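Local coordinates for protein peptidoglycan glycosyltransferase (Atopobium parvulum, PDB 4OVD) that is a penicillin-binding protein that joins a dimerisation domain to a transpeptidase-family domain, at residues Y291-G294 with S295-V299. Residues are numbered along the deposited sequence; the frame is centred on the assembly and turned at random.
Sequences YEPG and SVFKV
Phe297 lies beside Pro293, on a turn that begins at Gly294. Its backbone N donates to Gly294 O at 2.9 Å, and the N-H...O angle is 162°. This is an i to i+3 bond, as in a 3-10 turn. Lys298 N repeats the spacing with Ser295 O at 3.0 Å, and helix 298-307 follows. Gly294 enters the turn with a positive phi of 73°, a conformation open to a residue without CB. Ser295 and Lys298 are the fixed positions of the SxxK motif of penicillin-binding proteins.

The Phe297 side chain starts tight. CB lies 3.1 Å from Gly294 O, the same oxygen that takes the backbone bond. CG is anti to the backbone N (chi1 -157°), which sets the ring beside the proline ring. CD1 meets Pro293 CG at 4.0 Å in an apolar contact. The two side chains run alongside each other, and the far end of the phenyl ring leads away from 291-294. Val296 CG1 packs 3.8 Å from Pro293 O.

Ser295 OG accepts a hydrogen bond from Thr493 N on strand 487-495, and a calcium ion sits about 3 Å from the serine side chain. The extended Lys298 chain brings NZ to Ser351 OG and Asn353 OD1, the ends of the family's SxN motif. Before the turn, Glu292 OE1 hydrogen-bonds to Tyr504 OH, while OE2 takes Gly413 N.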
loop_
_atom_site.group_PDB
_atom_site.type_symbol
_atom_site.label_atom_id
_atom_site.label_comp_id
_atom_site.label_asym_id
_atom_site.label_seq_id
_atom_site.Cartn_x
_atom_site.Cartn_y
_atom_site.Cartn_z
ATOM N N TYR A 291 4.204 1.882 10.423
ATOM C CA TYR A 291 4.537 3.275 10.548
ATOM C C TYR A 291 3.337 3.984 11.112
ATOM O O TYR A 291 2.219 3.457 11.024
ATOM C CB TYR A 291 4.743 3.863 9.127
ATOM C CG TYR A 291 5.883 3.219 8.402
ATOM C CD1 TYR A 291 7.203 3.634 8.614
ATOM C CD2 TYR A 291 5.661 2.196 7.520
ATOM C CE1 TYR A 291 8.258 3.003 7.997
ATOM C CE2 TYR A 291 6.722 1.551 6.877
ATOM C CZ TYR A 291 8.010 1.976 7.101
ATOM O OH TYR A 291 9.038 1.302 6.478
ATOM N N GLU A 292 3.556 5.175 11.661
ATOM C CA GLU A 292 2.436 6.054 12.070
ATOM C C GLU A 292 2.092 6.690 10.724
ATOM O O GLU A 292 2.939 7.320 10.119
ATOM C CB GLU A 292 2.888 7.065 13.097
ATOM C CG GLU A 292 1.759 7.825 13.636
ATOM C CD GLU A 292 2.172 8.742 14.741
ATOM O OE1 GLU A 292 2.787 9.789 14.453
ATOM O OE2 GLU A 292 1.752 8.461 15.861
ATOM N N PRO A 293 0.867 6.439 10.219
ATOM C CA PRO A 293 0.507 6.839 8.882
ATOM C C PRO A 293 0.451 8.312 8.683
ATOM O O PRO A 293 0.813 8.768 7.606
ATOM C CB PRO A 293 -0.858 6.164 8.660
ATOM C CG PRO A 293 -1.408 5.962 10.008
ATOM C CD PRO A 293 -0.220 5.679 10.872
ATOM N N GLY A 294 0.055 9.083 9.687
ATOM C CA GLY A 294 0.039 10.496 9.412
ATOM C C GLY A 294 -1.101 10.928 8.485
ATOM O O GLY A 294 -2.110 10.221 8.305
ATOM N N SER A 295 -0.875 12.036 7.808
ATOM C CA SER A 295 -1.922 12.719 7.062
ATOM C C SER A 295 -2.591 11.996 5.926
ATOM O O SER A 295 -3.727 12.304 5.586
ATOM C CB SER A 295 -1.465 14.170 6.775
ATOM O OG SER A 295 -0.189 14.153 6.260
ATOM N N VAL A 296 -1.949 10.964 5.381
ATOM C CA VAL A 296 -2.601 10.191 4.338
ATOM C C VAL A 296 -3.873 9.489 4.955
ATOM O O VAL A 296 -4.852 9.096 4.255
ATOM C CB VAL A 296 -1.464 9.297 3.755
ATOM C CG1 VAL A 296 -1.269 8.021 4.539
ATOM C CG2 VAL A 296 -1.612 9.037 2.310
ATOM N N PHE A 297 -3.934 9.395 6.270
ATOM C CA PHE A 297 -5.056 8.759 6.915
ATOM C C PHE A 297 -6.333 9.674 6.886
ATOM O O PHE A 297 -7.446 9.194 7.147
ATOM C CB PHE A 297 -4.701 8.528 8.360
ATOM C CG PHE A 297 -5.491 7.433 9.027
ATOM C CD1 PHE A 297 -5.213 6.116 8.717
ATOM C CD2 PHE A 297 -6.545 7.722 9.913
ATOM C CE1 PHE A 297 -5.933 5.096 9.314
ATOM C CE2 PHE A 297 -7.281 6.720 10.450
ATOM C CZ PHE A 297 -6.941 5.395 10.202
ATOM N N LYS A 298 -6.179 10.976 6.597
ATOM C CA LYS A 298 -7.312 11.889 6.695
ATOM C C LYS A 298 -8.453 11.555 5.734
ATOM O O LYS A 298 -9.547 11.991 5.929
ATOM C CB LYS A 298 -6.869 13.306 6.503
ATOM C CG LYS A 298 -5.891 13.725 7.561
ATOM C CD LYS A 298 -5.447 15.142 7.354
ATOM C CE LYS A 298 -4.302 15.463 8.298
ATOM N NZ LYS A 298 -3.839 16.828 8.136
ATOM N N VAL A 299 -8.180 10.789 4.701
ATOM C CA VAL A 299 -9.209 10.345 3.754
ATOM C C VAL A 299 -10.164 9.355 4.448
ATOM O O VAL A 299 -11.365 9.309 4.160
ATOM C CB VAL A 299 -8.485 9.717 2.572
ATOM C CG1 VAL A 299 -9.449 8.897 1.741
ATOM C CG2 VAL A 299 -7.831 10.840 1.753
#